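Local coordinates for phage related exonuclease (PDB 3K93), which probably acts as a phage-type exonuclease that hydrolyses DNA with the help of bound metal ions, at residues H121-A132 with A153-P161. Sequence-based numbering, arbitrary orientation.
Sequences HPFFTDEAQEKA and AQIDFVLFP
F157 reaches from its strand into the angle between P122 and the first turns of helix 125-132. Its CG sits anti to the carbonyl carbon (chi1 -69°), which brings one face of the ring under the pyrrolidine of P122: CG of P122 stands 3.7 Å from the ring centroid, a CH-pi contact displaced toward the rim. The opposite face rests on CG2 of I155, two residues back on the same side of the strand. Farther out, CZ of F157 lies 4.2 Å from CB of A132, while the extended K131 brings its CD obliquely to F157 CE1, 4.0 Å away, and sends NZ on to the carbonyl of S120.

The strand, 152-158, is an inner one of the four-stranded mixed sheet, paired with 108-114, which carries sodium ligands D111 and T112; helix 125-135 packs on one face of that sheet, and the axes of 125-132 and 153-158 make an angle of 114°.

Beyond F157 the chain meets H121. L159 CB sits over the middle of the imidazole, 3.7 Å from its centroid, and the ring edge of H121 faces the backbone, with H121 CE1 3.4 Å from F157 O, near the ring plane. The ring's rotation is probably fixed by ND1, hydrogen-bonded to S115 OG. F123 extends the cluster, its CZ meeting L159 CD2 at 3.8 Å, and its ring stacks with F50 of the second subunit.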
loop_
_atom_site.group_PDB
_atom_site.type_symbol
_atom_site.label_atom_id
_atom_site.label_comp_id
_atom_site.label_asym_id
_atom_site.label_seq_id
_atom_site.Cartn_x
_atom_site.Cartn_y
_atom_site.Cartn_z
ATOM N N HIS A 121 1.105 -19.246 -3.373
ATOM C CA HIS A 121 1.999 -20.281 -3.888
ATOM C C HIS A 121 2.157 -20.178 -5.417
ATOM O O HIS A 121 1.158 -20.146 -6.124
ATOM C CB HIS A 121 1.462 -21.670 -3.550
ATOM C CG HIS A 121 2.323 -22.768 -4.057
ATOM N ND1 HIS A 121 3.536 -23.070 -3.492
ATOM C CD2 HIS A 121 2.175 -23.612 -5.106
ATOM C CE1 HIS A 121 4.084 -24.077 -4.147
ATOM N NE2 HIS A 121 3.294 -24.406 -5.148
ATOM N N PRO A 122 3.394 -20.155 -5.915
ATOM C CA PRO A 122 3.622 -20.075 -7.357
ATOM C C PRO A 122 3.611 -21.445 -8.067
ATOM O O PRO A 122 4.651 -22.094 -8.249
ATOM C CB PRO A 122 4.989 -19.422 -7.458
ATOM C CG PRO A 122 5.703 -19.822 -6.194
ATOM C CD PRO A 122 4.649 -20.042 -5.147
ATOM N N PHE A 123 2.408 -21.879 -8.419
ATOM C CA PHE A 123 2.216 -23.067 -9.169
ATOM C C PHE A 123 2.859 -22.961 -10.538
ATOM O O PHE A 123 3.352 -23.965 -11.046
ATOM C CB PHE A 123 0.721 -23.351 -9.381
ATOM C CG PHE A 123 0.008 -23.846 -8.144
ATOM C CD1 PHE A 123 -0.037 -25.200 -7.856
ATOM C CD2 PHE A 123 -0.642 -22.963 -7.300
ATOM C CE1 PHE A 123 -0.696 -25.676 -6.727
ATOM C CE2 PHE A 123 -1.288 -23.429 -6.180
ATOM C CZ PHE A 123 -1.309 -24.809 -5.899
ATOM N N PHE A 124 2.809 -21.775 -11.162
ATOM C CA PHE A 124 3.123 -21.648 -12.588
ATOM C C PHE A 124 4.562 -21.246 -12.745
ATOM O O PHE A 124 5.058 -20.518 -11.936
ATOM C CB PHE A 124 2.138 -20.680 -13.223
ATOM C CG PHE A 124 0.709 -21.095 -12.991
ATOM C CD1 PHE A 124 0.239 -22.285 -13.523
ATOM C CD2 PHE A 124 -0.145 -20.340 -12.202
ATOM C CE1 PHE A 124 -1.069 -22.699 -13.278
ATOM C CE2 PHE A 124 -1.435 -20.738 -11.968
ATOM C CZ PHE A 124 -1.897 -21.937 -12.495
ATOM N N THR A 125 5.237 -21.724 -13.786
ATOM C CA THR A 125 6.682 -21.480 -13.864
ATOM C C THR A 125 7.042 -19.996 -13.974
ATOM O O THR A 125 7.992 -19.564 -13.285
ATOM C CB THR A 125 7.371 -22.272 -14.969
ATOM O OG1 THR A 125 6.708 -22.036 -16.214
ATOM C CG2 THR A 125 7.348 -23.750 -14.630
ATOM N N ASP A 126 6.306 -19.215 -14.785
ATOM C CA ASP A 126 6.555 -17.755 -14.872
ATOM C C ASP A 126 6.309 -17.092 -13.510
ATOM O O ASP A 126 7.115 -16.284 -13.059
ATOM C CB ASP A 126 5.812 -17.050 -16.036
ATOM C CG ASP A 126 4.272 -17.131 -15.947
ATOM O OD1 ASP A 126 3.725 -17.987 -15.221
ATOM O OD2 ASP A 126 3.591 -16.341 -16.654
ATOM N N GLU A 127 5.269 -17.525 -12.838
ATOM C CA GLU A 127 4.910 -17.032 -11.531
ATOM C C GLU A 127 5.997 -17.276 -10.492
ATOM O O GLU A 127 6.294 -16.388 -9.686
ATOM C CB GLU A 127 3.596 -17.687 -11.074
ATOM C CG GLU A 127 2.979 -17.066 -9.815
ATOM C CD GLU A 127 1.758 -17.844 -9.308
ATOM O OE1 GLU A 127 1.463 -19.000 -9.818
ATOM O OE2 GLU A 127 1.121 -17.306 -8.377
ATOM N N ALA A 128 6.581 -18.471 -10.513
ATOM C CA ALA A 128 7.665 -18.845 -9.600
ATOM C C ALA A 128 8.907 -18.022 -9.855
ATOM O O ALA A 128 9.522 -17.525 -8.919
ATOM C CB ALA A 128 7.963 -20.329 -9.706
ATOM N N GLN A 129 9.283 -17.880 -11.120
ATOM C CA GLN A 129 10.425 -17.052 -11.508
ATOM C C GLN A 129 10.285 -15.617 -11.035
ATOM O O GLN A 129 11.225 -15.042 -10.500
ATOM C CB GLN A 129 10.604 -17.074 -13.030
ATOM C CG GLN A 129 11.370 -18.300 -13.479
ATOM C CD GLN A 129 11.070 -18.726 -14.918
ATOM O OE1 GLN A 129 10.271 -18.108 -15.614
ATOM N NE2 GLN A 129 11.706 -19.801 -15.356
ATOM N N GLU A 130 9.113 -15.028 -11.252
ATOM C CA GLU A 130 8.858 -13.675 -10.810
ATOM C C GLU A 130 8.866 -13.600 -9.312
ATOM O O GLU A 130 9.341 -12.608 -8.757
ATOM C CB GLU A 130 7.495 -13.173 -11.267
ATOM C CG GLU A 130 7.487 -12.624 -12.630
ATOM C CD GLU A 130 6.068 -12.530 -13.233
ATOM O OE1 GLU A 130 5.088 -12.229 -12.481
ATOM O OE2 GLU A 130 5.951 -12.766 -14.461
ATOM N N LYS A 131 8.272 -14.583 -8.637
ATOM C CA LYS A 131 8.226 -14.507 -7.176
ATOM C C LYS A 131 9.663 -14.517 -6.599
ATOM O O LYS A 131 9.977 -13.751 -5.688
ATOM C CB LYS A 131 7.370 -15.609 -6.546
ATOM C CG LYS A 131 7.118 -15.362 -5.061
ATOM C CD LYS A 131 6.102 -16.339 -4.412
ATOM C CE LYS A 131 5.774 -15.884 -2.940
ATOM N NZ LYS A 131 5.008 -16.921 -2.157
ATOM N N ALA A 132 10.524 -15.348 -7.170
ATOM C CA ALA A 132 11.888 -15.440 -6.708
ATOM C C ALA A 132 12.605 -14.088 -6.970
ATOM O O ALA A 132 13.391 -13.646 -6.133
ATOM C CB ALA A 132 12.604 -16.619 -7.393
ATOM N N ALA A 153 21.838 -23.288 -7.453
ATOM C CA ALA A 153 20.860 -23.257 -6.371
ATOM C C ALA A 153 19.504 -23.591 -6.986
ATOM O O ALA A 153 19.241 -23.255 -8.145
ATOM C CB ALA A 153 20.794 -21.847 -5.704
ATOM N N GLN A 154 18.667 -24.261 -6.212
ATOM C CA GLN A 154 17.332 -24.546 -6.620
ATOM C C GLN A 154 16.392 -24.146 -5.513
ATOM O O GLN A 154 16.542 -24.591 -4.395
ATOM C CB GLN A 154 17.210 -26.039 -6.960
ATOM C CG GLN A 154 18.049 -26.458 -8.158
ATOM C CD GLN A 154 17.909 -27.900 -8.456
ATOM O OE1 GLN A 154 16.912 -28.505 -8.109
ATOM N NE2 GLN A 154 18.910 -28.480 -9.095
ATOM N N ILE A 155 15.433 -23.287 -5.828
ATOM C CA ILE A 155 14.466 -22.803 -4.849
ATOM C C ILE A 155 13.245 -23.672 -5.034
ATOM O O ILE A 155 12.625 -23.655 -6.095
ATOM C CB ILE A 155 14.090 -21.335 -5.102
ATOM C CG1 ILE A 155 15.318 -20.437 -5.069
ATOM C CG2 ILE A 155 13.063 -20.851 -4.101
ATOM C CD1 ILE A 155 15.120 -19.105 -5.806
ATOM N N ASP A 156 12.933 -24.466 -4.022
ATOM C CA ASP A 156 11.733 -25.317 -4.007
ATOM C C ASP A 156 10.590 -24.580 -3.287
ATOM O O ASP A 156 10.554 -24.520 -2.051
ATOM C CB ASP A 156 12.035 -26.610 -3.239
ATOM C CG ASP A 156 12.826 -27.643 -4.060
ATOM O OD1 ASP A 156 13.100 -27.453 -5.277
ATOM O OD2 ASP A 156 13.137 -28.688 -3.462
ATOM N N PHE A 157 9.679 -23.992 -4.055
ATOM C CA PHE A 157 8.435 -23.449 -3.531
ATOM C C PHE A 157 7.525 -24.654 -3.297
ATOM O O PHE A 157 7.251 -25.396 -4.235
ATOM C CB PHE A 157 7.783 -22.525 -4.546
ATOM C CG PHE A 157 8.528 -21.262 -4.760
ATOM C CD1 PHE A 157 8.403 -20.219 -3.867
ATOM C CD2 PHE A 157 9.342 -21.097 -5.853
ATOM C CE1 PHE A 157 9.092 -19.044 -4.062
ATOM C CE2 PHE A 157 10.028 -19.912 -6.050
ATOM C CZ PHE A 157 9.915 -18.903 -5.157
ATOM N N VAL A 158 7.068 -24.815 -2.044
ATOM C CA VAL A 158 6.280 -25.962 -1.625
ATOM C C VAL A 158 5.034 -25.529 -0.851
ATOM O O VAL A 158 5.108 -24.681 0.065
ATOM C CB VAL A 158 7.126 -26.935 -0.791
ATOM C CG1 VAL A 158 8.167 -27.604 -1.675
ATOM C CG2 VAL A 158 7.791 -26.222 0.363
ATOM N N LEU A 159 3.883 -26.080 -1.238
ATOM C CA LEU A 159 2.594 -25.803 -0.591
ATOM C C LEU A 159 2.140 -27.027 0.172
ATOM O O LEU A 159 1.829 -28.077 -0.434
ATOM C CB LEU A 159 1.510 -25.437 -1.630
ATOM C CG LEU A 159 0.144 -25.126 -1.021
ATOM C CD1 LEU A 159 0.213 -23.926 -0.042
ATOM C CD2 LEU A 159 -0.966 -24.914 -2.112
ATOM N N PHE A 160 2.112 -26.898 1.497
ATOM C CA PHE A 160 1.515 -27.885 2.352
ATOM C C PHE A 160 0.294 -27.238 2.982
ATOM O O PHE A 160 0.208 -26.008 3.046
ATOM C CB PHE A 160 2.480 -28.259 3.503
ATOM C CG PHE A 160 3.767 -28.910 3.055
ATOM C CD1 PHE A 160 3.771 -30.213 2.589
ATOM C CD2 PHE A 160 4.970 -28.234 3.134
ATOM C CE1 PHE A 160 4.935 -30.824 2.179
ATOM C CE2 PHE A 160 6.172 -28.871 2.725
ATOM C CZ PHE A 160 6.138 -30.165 2.249
ATOM N N PRO A 161 -0.602 -28.044 3.528
ATOM C CA PRO A 161 -1.681 -27.473 4.340
ATOM C C PRO A 161 -1.144 -26.686 5.507
ATOM O O PRO A 161 -0.104 -27.051 6.063
ATOM C CB PRO A 161 -2.433 -28.700 4.868
ATOM C CG PRO A 161 -1.948 -29.828 4.128
ATOM C CD PRO A 161 -0.641 -29.509 3.508
#